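PDB 5HHA: PvdO from Pseudomonas aeruginosa, which is a periplasmic, calcium-binding protein of the formylglycine-generating enzyme family that probably acts in chromophore maturation. Local coordinates for residues K27-T31 and V43-A47; F50-T54 and E158-R162; G66-T72 and Y229-D235; P125-V129 and W277-R281; M151-R157 and E219-D223. All blocks are in the same frame, centred on the assembly; numbering follows the deposited sequence.

Contact 1: residues K27-T31 and V43-A47; sequences KKPGT and VVLPA
The turn at Lys-28 to Thr-31 is bonded through its backbone to Val-44, which joins the N-terminal loop to strand 42-52. The turn is a type II beta turn. It precedes the short strand 32-33, which pairs antiparallel with strand 42-52, so the contact carries that pairing on toward the N-terminus. It is partly buried and lies away from the calcium site.

Val-44 uses both of its backbone polar atoms here. Its O accepts from Gly-30 N at 2.8 Å, in a nearly straight bond. Its N gives to Thr-31 O at 3.0 Å. Gly-30 sits at a positive phi of 92°, as the third residue of a type II turn, often glycine, commonly does. The turn is closed from inside as well. Lys-28 O takes both Thr-31 N and Thr-31 OG1, and the two donors reach it from the same face of its plane.

The side chain of Val-44 points at the loop and has the largest share of the contact. Its CG1 stands anti to the backbone N (chi1 178°), which sets it against Pro-29 CA. The other branch, CG2, lies against Lys-27 CB at 3.8 Å. The chain of Lys-27 crosses this branch at about a right angle and then leads away toward a cation-pi contact with Phe-33. Val-43 turns CG2 to the carbonyl oxygens of Gly-30 and Thr-31. The Pro-29 and Pro-46 rings meet at a slant, with Pro-29 CG 3.8 Å from Pro-46 CB.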
# COMPACT_ATOMS: atom_id res chain seq x y z
N LYS A 27 -1.79 -19.72 12.11
CA LYS A 27 -0.80 -19.67 11.03
C LYS A 27 0.43 -18.93 11.49
O LYS A 27 0.33 -17.86 12.10
CB LYS A 27 -1.37 -18.95 9.82
CG LYS A 27 -2.77 -19.38 9.42
CD LYS A 27 -3.32 -18.48 8.31
CE LYS A 27 -4.70 -18.90 7.86
NZ LYS A 27 -4.71 -20.33 7.42
N LYS A 28 1.60 -19.47 11.18
CA LYS A 28 2.86 -18.85 11.62
C LYS A 28 3.21 -17.64 10.77
O LYS A 28 2.86 -17.58 9.61
CB LYS A 28 4.00 -19.86 11.58
CG LYS A 28 4.10 -20.67 10.30
CD LYS A 28 4.95 -21.92 10.51
CE LYS A 28 6.40 -21.57 10.81
NZ LYS A 28 7.09 -20.99 9.63
N PRO A 29 3.91 -16.67 11.36
CA PRO A 29 4.30 -15.51 10.55
C PRO A 29 5.07 -15.92 9.29
O PRO A 29 5.90 -16.84 9.32
CB PRO A 29 5.19 -14.71 11.51
CG PRO A 29 4.68 -15.04 12.86
CD PRO A 29 4.26 -16.50 12.78
N GLY A 30 4.80 -15.25 8.17
CA GLY A 30 5.41 -15.59 6.90
C GLY A 30 4.56 -16.56 6.09
O GLY A 30 4.77 -16.69 4.89
N THR A 31 3.58 -17.19 6.73
CA THR A 31 2.70 -18.10 5.99
C THR A 31 1.92 -17.33 4.93
O THR A 31 1.34 -16.28 5.23
CB THR A 31 1.70 -18.80 6.91
OG1 THR A 31 2.43 -19.57 7.87
CG2 THR A 31 0.78 -19.74 6.11
N VAL A 43 -0.27 -12.74 3.50
CA VAL A 43 0.87 -13.19 4.29
C VAL A 43 0.65 -12.77 5.74
O VAL A 43 0.20 -11.66 6.03
CB VAL A 43 2.22 -12.66 3.71
CG1 VAL A 43 2.30 -11.12 3.71
CG2 VAL A 43 3.41 -13.27 4.45
N VAL A 44 0.95 -13.68 6.65
CA VAL A 44 0.82 -13.40 8.07
C VAL A 44 1.99 -12.57 8.56
O VAL A 44 3.14 -12.95 8.39
CB VAL A 44 0.74 -14.72 8.89
CG1 VAL A 44 0.65 -14.43 10.39
CG2 VAL A 44 -0.45 -15.58 8.44
N LEU A 45 1.67 -11.43 9.16
CA LEU A 45 2.65 -10.59 9.85
C LEU A 45 2.65 -10.91 11.33
O LEU A 45 1.62 -11.14 11.92
CB LEU A 45 2.35 -9.10 9.64
CG LEU A 45 2.24 -8.61 8.19
CD1 LEU A 45 2.22 -7.08 8.17
CD2 LEU A 45 3.39 -9.10 7.35
N PRO A 46 3.83 -10.88 11.96
CA PRO A 46 3.94 -11.22 13.38
C PRO A 46 3.40 -10.12 14.26
O PRO A 46 3.37 -8.94 13.91
CB PRO A 46 5.45 -11.36 13.57
CG PRO A 46 6.04 -10.51 12.54
CD PRO A 46 5.13 -10.59 11.35
N ALA A 47 2.93 -10.51 15.44
CA ALA A 47 2.72 -9.57 16.52
C ALA A 47 4.07 -8.98 16.91
O ALA A 47 5.10 -9.57 16.65
CB ALA A 47 2.09 -10.27 17.71

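Contact 2: residues F50-T54 and E158-R162; sequences FTMGT and EYGAR
Three donors meet on one carboxylate oxygen, Glu-158 OE2, where helix 154-162 packs across the end of strand 42-52. The axes of the short segments cross at 113°. Gly-53 N reaches OE2 on its syn side at 3.0 Å. Arg-162, one helical turn after Glu-158, comes side-on. Its NE meets OE2 on the anti side at 2.8 Å, and its NH2 adds a longer bond to OE2 from above the carboxylate plane. Both nitrogens therefore grip the same oxygen, which lies in the plane of the guanidinium. Arg-162 NH2 is also 2.9 Å from Gly-53 O. The other carboxylate oxygen, OE1, forms a salt bridge with Arg-250.

The apolar part centres on the Phe-50 ring. Tyr-159 CB lies over one face, 4.0 Å from the ring centroid, in a CH-pi contact. The two aromatic rings are oblique, with planes at 50°. Glu-158 CG and Arg-162 CD come up to the edge of the Phe-50 ring. With its CG anti to the backbone N (chi1 -172°), Glu-158 runs out extended past this edge to Gly-53. Met-52 CG lies 3.7 Å from Glu-158 OE1.

In this buried setting, two arginines and a backbone N-H would be expected to hold Glu-158 ionised and its carboxylate fixed in rotation.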
# COMPACT_ATOMS: atom_id res chain seq x y z
N PHE A 50 7.06 -1.80 16.80
CA PHE A 50 8.08 -1.19 15.97
C PHE A 50 8.08 0.31 16.17
O PHE A 50 7.13 0.86 16.67
CB PHE A 50 7.88 -1.52 14.47
CG PHE A 50 6.86 -0.64 13.76
CD1 PHE A 50 5.51 -0.66 14.08
CD2 PHE A 50 7.28 0.22 12.73
CE1 PHE A 50 4.61 0.15 13.41
CE2 PHE A 50 6.38 1.03 12.07
CZ PHE A 50 5.04 0.98 12.40
N THR A 51 9.15 0.97 15.74
CA THR A 51 9.21 2.41 15.80
C THR A 51 8.73 2.98 14.46
O THR A 51 9.28 2.67 13.40
CB THR A 51 10.66 2.88 16.08
OG1 THR A 51 11.11 2.31 17.31
CG2 THR A 51 10.75 4.39 16.13
N MET A 52 7.72 3.82 14.54
CA MET A 52 7.10 4.44 13.38
C MET A 52 7.56 5.88 13.26
O MET A 52 7.68 6.60 14.27
CB MET A 52 5.59 4.39 13.54
CG MET A 52 4.82 4.82 12.30
SD MET A 52 3.04 4.68 12.59
CE MET A 52 2.39 5.11 10.98
N GLY A 53 7.81 6.30 12.02
CA GLY A 53 8.30 7.63 11.73
C GLY A 53 9.72 7.57 11.23
O GLY A 53 10.25 6.48 10.93
N THR A 54 10.36 8.73 11.16
CA THR A 54 11.66 8.86 10.52
C THR A 54 12.62 9.69 11.39
O THR A 54 12.23 10.76 11.84
CB THR A 54 11.47 9.55 9.15
OG1 THR A 54 10.56 8.77 8.37
CG2 THR A 54 12.75 9.69 8.41
N GLU A 158 3.22 0.84 7.40
CA GLU A 158 4.65 1.10 7.65
C GLU A 158 5.33 -0.12 8.28
O GLU A 158 6.45 -0.44 7.94
CB GLU A 158 4.87 2.35 8.49
CG GLU A 158 6.37 2.72 8.57
CD GLU A 158 6.68 4.08 9.18
OE1 GLU A 158 6.01 5.07 8.83
OE2 GLU A 158 7.63 4.12 10.00
N TYR A 159 4.63 -0.80 9.18
CA TYR A 159 5.16 -2.01 9.82
C TYR A 159 5.53 -3.04 8.76
O TYR A 159 6.58 -3.65 8.78
CB TYR A 159 4.11 -2.57 10.75
CG TYR A 159 4.46 -3.81 11.54
CD1 TYR A 159 5.50 -3.80 12.46
CD2 TYR A 159 3.66 -4.95 11.46
CE1 TYR A 159 5.76 -4.91 13.26
CE2 TYR A 159 3.93 -6.08 12.24
CZ TYR A 159 4.96 -6.02 13.15
OH TYR A 159 5.26 -7.08 13.99
N GLY A 160 4.61 -3.24 7.84
CA GLY A 160 4.76 -4.23 6.78
C GLY A 160 5.80 -3.85 5.76
O GLY A 160 6.47 -4.73 5.19
N ALA A 161 5.97 -2.56 5.51
CA ALA A 161 7.01 -2.07 4.62
C ALA A 161 8.39 -2.28 5.24
O ALA A 161 9.32 -2.68 4.55
CB ALA A 161 6.81 -0.59 4.30
N ARG A 162 8.53 -1.97 6.52
CA ARG A 162 9.84 -2.02 7.16
C ARG A 162 10.33 -3.43 7.41
O ARG A 162 11.54 -3.71 7.29
CB ARG A 162 9.82 -1.29 8.48
CG ARG A 162 9.68 0.21 8.36
CD ARG A 162 9.77 0.89 9.74
NE ARG A 162 9.77 2.35 9.61
CZ ARG A 162 10.82 3.04 9.18
NH1 ARG A 162 11.96 2.45 8.92
NH2 ARG A 162 10.71 4.34 8.99

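Contact 3: residues G66-T72 and Y229-D235; sequences GPLHDVT and YNGAPSD
Thr-72 N donates to Ser-234 O at 2.8 Å, and Tyr-229 N donates to Gly-66 O at 2.9 Å. These two backbone bonds tie the ends of the contact together. In both, the donor stands above the carbonyl plane. Between them the chains are further apart, and two waters fill in. One links His-69 NE2 to Pro-233 O, at 2.7 Å from each. The other gives a proton to Asp-70 O and also bonds Ser-234 OG.

The His-69 ring is held at its other nitrogen too. Its ND1 donates to Pro-67 O within the same segment, in the plane of that carbonyl. The ring is thus fixed in rotation by a peptide oxygen on one nitrogen and a water on the other.

In the fold, strand 69-73 pairs on one edge with strand 42-52, through His-69 with Met-52 and Val-71 with Phe-50. The loop 229-235, which opens with a type II beta turn from Tyr-229 to Ala-232, runs along its other edge near the surface.

His-69 CG lies between the backbone N and the carbonyl carbon (chi1 64°), which turns the ring toward the loop. His-69 CE1 sits over one face of the Tyr-229 ring, 3.2 Å from Tyr-229 CG. The ring planes are 47° apart. Ala-232 CB packs by His-69 NE2 at 3.9 Å. Pro-67, after a cis peptide bond, rests its CD on Tyr-229 CB and 3.3 Å from Asn-230 OD1. Tyr-229 continues inward to Met-52, Glu-154 and Glu-158. Val-71 CG1 lies against Ser-234 O at 3.8 Å.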
# COMPACT_ATOMS: atom_id res chain seq x y z
N GLY A 66 7.31 12.80 12.08
CA GLY A 66 7.62 12.72 13.49
C GLY A 66 6.46 13.16 14.33
O GLY A 66 5.51 13.77 13.85
N PRO A 67 6.57 12.90 15.64
CA PRO A 67 7.73 12.25 16.27
C PRO A 67 7.81 10.76 16.03
O PRO A 67 6.79 10.07 15.83
CB PRO A 67 7.51 12.51 17.77
CG PRO A 67 6.04 12.74 17.88
CD PRO A 67 5.64 13.46 16.62
N LEU A 68 9.01 10.24 16.07
CA LEU A 68 9.23 8.81 16.18
C LEU A 68 8.41 8.33 17.35
O LEU A 68 8.42 8.96 18.43
CB LEU A 68 10.69 8.54 16.42
CG LEU A 68 11.62 8.78 15.24
CD1 LEU A 68 13.05 8.94 15.70
CD2 LEU A 68 11.47 7.60 14.28
N HIS A 69 7.72 7.21 17.20
CA HIS A 69 6.88 6.72 18.30
C HIS A 69 6.68 5.24 18.07
O HIS A 69 6.56 4.76 16.92
CB HIS A 69 5.54 7.48 18.36
CG HIS A 69 4.68 7.27 17.14
ND1 HIS A 69 5.01 7.79 15.90
CD2 HIS A 69 3.56 6.53 16.95
CE1 HIS A 69 4.11 7.42 15.01
NE2 HIS A 69 3.22 6.65 15.62
N ASP A 70 6.63 4.45 19.15
CA ASP A 70 6.56 3.02 19.02
C ASP A 70 5.09 2.57 19.01
O ASP A 70 4.26 3.08 19.75
CB ASP A 70 7.31 2.33 20.14
CG ASP A 70 8.81 2.44 19.98
OD1 ASP A 70 9.29 3.19 19.12
OD2 ASP A 70 9.53 1.82 20.79
N VAL A 71 4.79 1.66 18.10
CA VAL A 71 3.44 1.14 17.90
C VAL A 71 3.47 -0.36 18.11
O VAL A 71 4.40 -1.05 17.69
CB VAL A 71 2.95 1.48 16.47
CG1 VAL A 71 1.59 0.88 16.20
CG2 VAL A 71 2.93 2.94 16.28
N THR A 72 2.43 -0.85 18.78
CA THR A 72 2.32 -2.25 19.16
C THR A 72 1.17 -2.96 18.50
O THR A 72 0.05 -2.45 18.48
CB THR A 72 2.13 -2.34 20.70
OG1 THR A 72 3.29 -1.79 21.34
CG2 THR A 72 1.89 -3.76 21.17
N TYR A 229 2.67 13.15 14.09
CA TYR A 229 2.25 12.00 14.88
C TYR A 229 1.94 12.34 16.37
O TYR A 229 1.93 11.45 17.21
CB TYR A 229 3.33 10.93 14.86
CG TYR A 229 3.48 10.23 13.52
CD1 TYR A 229 2.39 9.56 12.91
CD2 TYR A 229 4.71 10.16 12.89
CE1 TYR A 229 2.55 8.87 11.71
CE2 TYR A 229 4.87 9.45 11.69
CZ TYR A 229 3.79 8.81 11.12
OH TYR A 229 3.94 8.11 9.94
N ASN A 230 1.74 13.61 16.67
CA ASN A 230 1.36 14.00 18.03
C ASN A 230 -0.04 13.52 18.34
O ASN A 230 -1.00 13.93 17.71
CB ASN A 230 1.49 15.51 18.20
CG ASN A 230 2.91 15.99 17.96
OD1 ASN A 230 3.86 15.46 18.52
ND2 ASN A 230 3.06 16.96 17.09
N GLY A 231 -0.14 12.59 19.28
CA GLY A 231 -1.43 11.99 19.63
C GLY A 231 -1.79 10.78 18.80
O GLY A 231 -2.92 10.29 18.88
N ALA A 232 -0.84 10.27 18.00
CA ALA A 232 -1.11 9.12 17.13
C ALA A 232 -1.43 7.89 17.96
O ALA A 232 -0.85 7.70 19.05
CB ALA A 232 0.10 8.85 16.26
N PRO A 233 -2.27 7.00 17.44
CA PRO A 233 -2.54 5.77 18.18
C PRO A 233 -1.33 4.85 18.23
O PRO A 233 -0.53 4.78 17.29
CB PRO A 233 -3.69 5.14 17.40
CG PRO A 233 -3.55 5.69 16.02
CD PRO A 233 -3.04 7.07 16.18
N SER A 234 -1.22 4.09 19.32
CA SER A 234 -0.06 3.25 19.60
C SER A 234 -0.34 1.76 19.54
O SER A 234 0.54 0.96 19.84
CB SER A 234 0.51 3.60 20.99
OG SER A 234 0.92 4.96 21.04
N ASP A 235 -1.57 1.38 19.15
CA ASP A 235 -2.03 -0.00 19.21
C ASP A 235 -2.25 -0.63 17.83
O ASP A 235 -2.80 -1.74 17.72
CB ASP A 235 -3.31 -0.12 20.04
CG ASP A 235 -4.44 0.71 19.49
OD1 ASP A 235 -4.25 1.35 18.43
OD2 ASP A 235 -5.54 0.72 20.09
O HOH W 1 0.82 5.60 15.05
O HOH W 2 3.43 5.59 20.41

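Contact 4: residues P125-V129 and W277-R281; sequences PAVCV and WIGFR
Ile-278 O is approached by a water and by a C-H group from the loop 125-129. The water lies 2.8 Å from Ile-278 O and hydrogen-bonds it and Val-129 O, though it has more acceptors near it than protons. Val-129 O also takes Trp-220 NE1. Val-127 CA makes a C-H...O contact with Ile-278 O at 3.4 Å. A second water joins the segments further along. It bridges Ala-126 O (2.8 Å) and Phe-280 N (2.9 Å), accepting from the latter. No direct hydrogen bond crosses between the segments.

The loop leads into helix 131-145. It runs beside strand 278-285, a central strand of the mixed sheet, which also pairs with strand 218-221. Gly-279 makes its backbone bonds to Tyr-218 and Trp-220 of that neighbour. On the loop side, Ala-126 O comes within 3.1 Å of Gly-279 CA. Gly-279 has no CB, and the two chains come this close there.

The apolar part lies at Phe-280. Its CG takes the position between the backbone N and the carbonyl carbon (chi1 65°), and the ring swings back toward the loop. Val-129 CG2 meets Phe-280 CD1 at 3.8 Å, and the two side chains cross at about a right angle. Ala-126 CB is near Phe-280 CE1. Val-127 lays CG1 beside Ile-278 O instead.

Cys-128 points its side chain away and is joined to Cys-111 by a disulfide. Its O bonds Arg-274 NH1. The loop is therefore held by a covalent link, while waters within this buried contact serve the peptide groups that the two segments do not match directly.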
# COMPACT_ATOMS: atom_id res chain seq x y z
N PRO A 125 -0.95 -3.80 -10.59
CA PRO A 125 -1.86 -3.38 -9.51
C PRO A 125 -3.16 -2.79 -10.02
O PRO A 125 -3.19 -2.02 -10.99
CB PRO A 125 -1.07 -2.31 -8.75
CG PRO A 125 0.35 -2.55 -9.11
CD PRO A 125 0.35 -3.12 -10.51
N ALA A 126 -4.25 -3.10 -9.32
CA ALA A 126 -5.49 -2.37 -9.49
C ALA A 126 -5.26 -0.90 -9.15
O ALA A 126 -4.58 -0.56 -8.15
CB ALA A 126 -6.55 -2.93 -8.58
N VAL A 127 -5.83 -0.01 -9.94
CA VAL A 127 -5.76 1.42 -9.70
C VAL A 127 -7.12 2.03 -10.06
O VAL A 127 -8.08 1.30 -10.36
CB VAL A 127 -4.62 2.06 -10.54
CG1 VAL A 127 -3.26 1.58 -10.05
CG2 VAL A 127 -4.80 1.79 -12.05
N CYS A 128 -7.22 3.36 -10.03
CA CYS A 128 -8.42 4.05 -10.49
C CYS A 128 -9.61 3.70 -9.63
O CYS A 128 -10.76 3.68 -10.11
CB CYS A 128 -8.66 3.78 -11.98
SG CYS A 128 -7.43 4.55 -13.03
N VAL A 129 -9.32 3.49 -8.34
CA VAL A 129 -10.30 3.24 -7.29
C VAL A 129 -10.19 4.31 -6.20
O VAL A 129 -9.09 4.78 -5.86
CB VAL A 129 -10.08 1.85 -6.64
CG1 VAL A 129 -10.56 0.73 -7.56
CG2 VAL A 129 -8.62 1.65 -6.21
N TRP A 277 -2.24 5.87 -10.21
CA TRP A 277 -1.06 5.79 -9.36
C TRP A 277 -1.43 5.43 -7.92
O TRP A 277 -0.53 5.34 -7.09
CB TRP A 277 -0.33 7.14 -9.40
CG TRP A 277 -1.17 8.30 -9.03
CD1 TRP A 277 -2.07 8.97 -9.82
CD2 TRP A 277 -1.20 8.94 -7.76
NE1 TRP A 277 -2.65 9.99 -9.11
CE2 TRP A 277 -2.13 9.99 -7.84
CE3 TRP A 277 -0.51 8.74 -6.55
CZ2 TRP A 277 -2.38 10.83 -6.77
CZ3 TRP A 277 -0.78 9.58 -5.49
CH2 TRP A 277 -1.69 10.61 -5.61
N ILE A 278 -2.72 5.21 -7.63
CA ILE A 278 -3.15 4.77 -6.30
C ILE A 278 -3.89 3.45 -6.41
O ILE A 278 -4.93 3.37 -7.10
CB ILE A 278 -4.09 5.79 -5.55
CG1 ILE A 278 -3.54 7.21 -5.61
CG2 ILE A 278 -4.26 5.32 -4.12
CD1 ILE A 278 -4.54 8.24 -5.07
N GLY A 279 -3.36 2.44 -5.75
CA GLY A 279 -4.00 1.14 -5.60
C GLY A 279 -4.23 0.87 -4.12
O GLY A 279 -4.52 1.80 -3.35
N PHE A 280 -4.10 -0.39 -3.70
CA PHE A 280 -4.43 -0.72 -2.31
C PHE A 280 -4.04 -2.12 -1.97
O PHE A 280 -3.93 -2.97 -2.85
CB PHE A 280 -5.92 -0.53 -2.01
CG PHE A 280 -6.83 -1.46 -2.79
CD1 PHE A 280 -7.16 -1.21 -4.12
CD2 PHE A 280 -7.41 -2.56 -2.17
CE1 PHE A 280 -8.02 -2.03 -4.81
CE2 PHE A 280 -8.27 -3.40 -2.86
CZ PHE A 280 -8.59 -3.12 -4.17
N ARG A 281 -3.82 -2.36 -0.68
CA ARG A 281 -3.78 -3.70 -0.12
C ARG A 281 -5.04 -3.89 0.73
O ARG A 281 -5.75 -2.94 1.06
CB ARG A 281 -2.53 -3.88 0.74
CG ARG A 281 -1.25 -3.80 -0.02
CD ARG A 281 -0.03 -3.95 0.88
NE ARG A 281 1.12 -3.48 0.15
CZ ARG A 281 1.97 -4.23 -0.54
NH1 ARG A 281 1.94 -5.56 -0.48
NH2 ARG A 281 2.89 -3.64 -1.28
O HOH W 3 -3.66 -2.07 -6.03
O HOH W 4 -6.98 5.19 -7.51

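Contact 5: residues M151-R157 and E219-D223; sequences MLSEAER and EWVAD
Ala-222 N donates to Leu-152 O at 2.9 Å, nearly along the C=O axis, and this bond lines up the lead into helix 154-162 with the end of strand 218-221, where the chain turns a corner. A water adds a second link, between Leu-152 N and Trp-220 O.

Ser-153 is the N-cap of the helix. Its OG accepts from Glu-156 N, and Glu-156 OE1 accepts from Ser-153 N, which completes a capping box. OG also bonds Gly-236 O. Asp-223 reinforces this helix start from the other segment. Its OD1 takes Glu-154 N at 2.8 Å, from above the carboxylate plane. Its OD2 accepts from two waters, one shared with Glu-154 OE1 and one with Ala-155 N, and also takes Trp-239 N. The water between the two acids probably eases the closeness of their charges, and Glu-154 OE2 has salt bridges to Arg-250 and Arg-266.

Arg-157 holds Glu-219 side-on, one nitrogen to each oxygen. NE reaches OE1 at 3.0 Å and NH2 reaches OE2 at 2.9 Å. The flat groups are turned 63° apart, and both nitrogens meet the carboxylate from above its plane, while the oxygens lie near the guanidinium plane. The bend of Arg-157 at chi2 (-72°) brings its guanidinium to the acid.

Val-221 fills the middle, with CB 3.3 Å from Leu-152 O and CG1 4.0 Å from Arg-157 CB. Met-151 folds CE over Trp-220 CB at 3.6 Å and lays SD by Ala-222. Beyond these, Met-151 and Trp-220 both touch Val-134 of helix 131-145, and Leu-152 packs on strand 278-285.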
# COMPACT_ATOMS: atom_id res chain seq x y z
N MET A 151 -9.43 -2.41 5.13
CA MET A 151 -8.24 -1.61 4.81
C MET A 151 -7.14 -1.82 5.84
O MET A 151 -7.44 -2.07 7.02
CB MET A 151 -8.60 -0.13 4.82
CG MET A 151 -9.61 0.26 3.76
SD MET A 151 -9.92 2.04 3.72
CE MET A 151 -8.59 2.47 2.68
N LEU A 152 -5.89 -1.63 5.42
CA LEU A 152 -4.78 -1.47 6.36
C LEU A 152 -4.88 -0.12 7.06
O LEU A 152 -5.36 0.86 6.50
CB LEU A 152 -3.45 -1.48 5.60
CG LEU A 152 -2.90 -2.86 5.28
CD1 LEU A 152 -3.76 -3.57 4.28
CD2 LEU A 152 -1.50 -2.71 4.76
N SER A 153 -4.39 -0.07 8.29
CA SER A 153 -4.08 1.19 8.93
C SER A 153 -2.71 1.67 8.46
O SER A 153 -1.88 0.90 7.97
CB SER A 153 -4.12 1.09 10.45
OG SER A 153 -2.99 0.37 10.90
N GLU A 154 -2.46 2.96 8.65
CA GLU A 154 -1.17 3.54 8.27
C GLU A 154 -0.04 2.85 9.02
O GLU A 154 1.02 2.56 8.46
CB GLU A 154 -1.15 5.04 8.52
CG GLU A 154 0.07 5.71 7.91
CD GLU A 154 0.17 7.21 8.08
OE1 GLU A 154 -0.64 7.81 8.81
OE2 GLU A 154 1.07 7.78 7.41
N ALA A 155 -0.26 2.59 10.30
CA ALA A 155 0.75 1.91 11.10
C ALA A 155 1.04 0.50 10.59
O ALA A 155 2.20 0.07 10.51
CB ALA A 155 0.30 1.86 12.55
N GLU A 156 -0.01 -0.25 10.24
CA GLU A 156 0.18 -1.59 9.68
C GLU A 156 0.99 -1.53 8.39
O GLU A 156 1.83 -2.37 8.13
CB GLU A 156 -1.16 -2.26 9.38
CG GLU A 156 -1.90 -2.72 10.63
CD GLU A 156 -3.34 -3.13 10.37
OE1 GLU A 156 -3.90 -2.84 9.30
OE2 GLU A 156 -3.92 -3.74 11.30
N ARG A 157 0.71 -0.51 7.58
CA ARG A 157 1.39 -0.38 6.30
C ARG A 157 2.89 -0.10 6.53
O ARG A 157 3.75 -0.74 5.91
CB ARG A 157 0.71 0.67 5.43
CG ARG A 157 0.87 0.48 3.93
CD ARG A 157 2.27 0.78 3.40
NE ARG A 157 2.31 0.65 1.95
CZ ARG A 157 3.38 0.85 1.20
NH1 ARG A 157 4.48 1.36 1.74
NH2 ARG A 157 3.35 0.57 -0.09
N GLU A 219 -0.89 3.52 -2.05
CA GLU A 219 -1.94 2.67 -1.54
C GLU A 219 -2.81 3.43 -0.58
O GLU A 219 -2.31 4.10 0.34
CB GLU A 219 -1.36 1.50 -0.76
CG GLU A 219 -0.54 0.54 -1.60
CD GLU A 219 0.29 -0.40 -0.76
OE1 GLU A 219 -0.00 -0.56 0.44
OE2 GLU A 219 1.25 -0.99 -1.32
N TRP A 220 -4.13 3.26 -0.71
CA TRP A 220 -5.03 3.74 0.32
C TRP A 220 -4.77 3.01 1.65
O TRP A 220 -4.54 1.80 1.66
CB TRP A 220 -6.48 3.46 -0.06
CG TRP A 220 -6.96 4.21 -1.25
CD1 TRP A 220 -7.20 3.68 -2.48
CD2 TRP A 220 -7.28 5.61 -1.33
NE1 TRP A 220 -7.66 4.67 -3.32
CE2 TRP A 220 -7.70 5.86 -2.65
CE3 TRP A 220 -7.22 6.68 -0.44
CZ2 TRP A 220 -8.10 7.11 -3.08
CZ3 TRP A 220 -7.62 7.93 -0.87
CH2 TRP A 220 -8.04 8.14 -2.19
N VAL A 221 -4.85 3.77 2.74
CA VAL A 221 -4.99 3.20 4.09
C VAL A 221 -6.18 3.91 4.75
O VAL A 221 -6.69 4.90 4.24
CB VAL A 221 -3.71 3.31 4.94
CG1 VAL A 221 -2.56 2.57 4.25
CG2 VAL A 221 -3.33 4.74 5.18
N ALA A 222 -6.62 3.43 5.91
CA ALA A 222 -7.89 3.88 6.46
C ALA A 222 -7.80 5.27 7.07
O ALA A 222 -8.79 6.00 7.09
CB ALA A 222 -8.41 2.91 7.52
N ASP A 223 -6.65 5.63 7.63
CA ASP A 223 -6.51 6.76 8.52
C ASP A 223 -6.89 8.08 7.89
O ASP A 223 -6.59 8.34 6.72
CB ASP A 223 -5.05 6.91 9.01
CG ASP A 223 -4.52 5.67 9.67
OD1 ASP A 223 -4.68 4.57 9.11
OD2 ASP A 223 -3.91 5.80 10.76
O HOH W 5 -5.90 -0.58 2.66
O HOH W 6 -2.03 7.80 11.08
O HOH W 7 -2.43 3.86 11.97

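Overall arrangement
Contacts 2, 4 and 5 are buried. Contact 1 is partly buried, and contact 3 lies at the surface. Contacts 1 and 2 both use strand 42-52, and the Tyr-159 hydroxyl of contact 2 bonds Pro-46 O of contact 1. Contacts 2 and 5 share helix 154-162. Contact 3 lies beside contact 2, with centres about 10 Å apart, because strands 42-52 and 69-73 are neighbours. Contacts 4 and 5 meet on adjacent strands through the salt bridge Arg-281 to Glu-219. The chemistry changes with place. Contacts 2 and 5 bury charged pairs, contact 4 relies on water and apolar packing, contact 1 rests on backbone bonds, and contact 3 adds waters and a histidine-tyrosine ring contact.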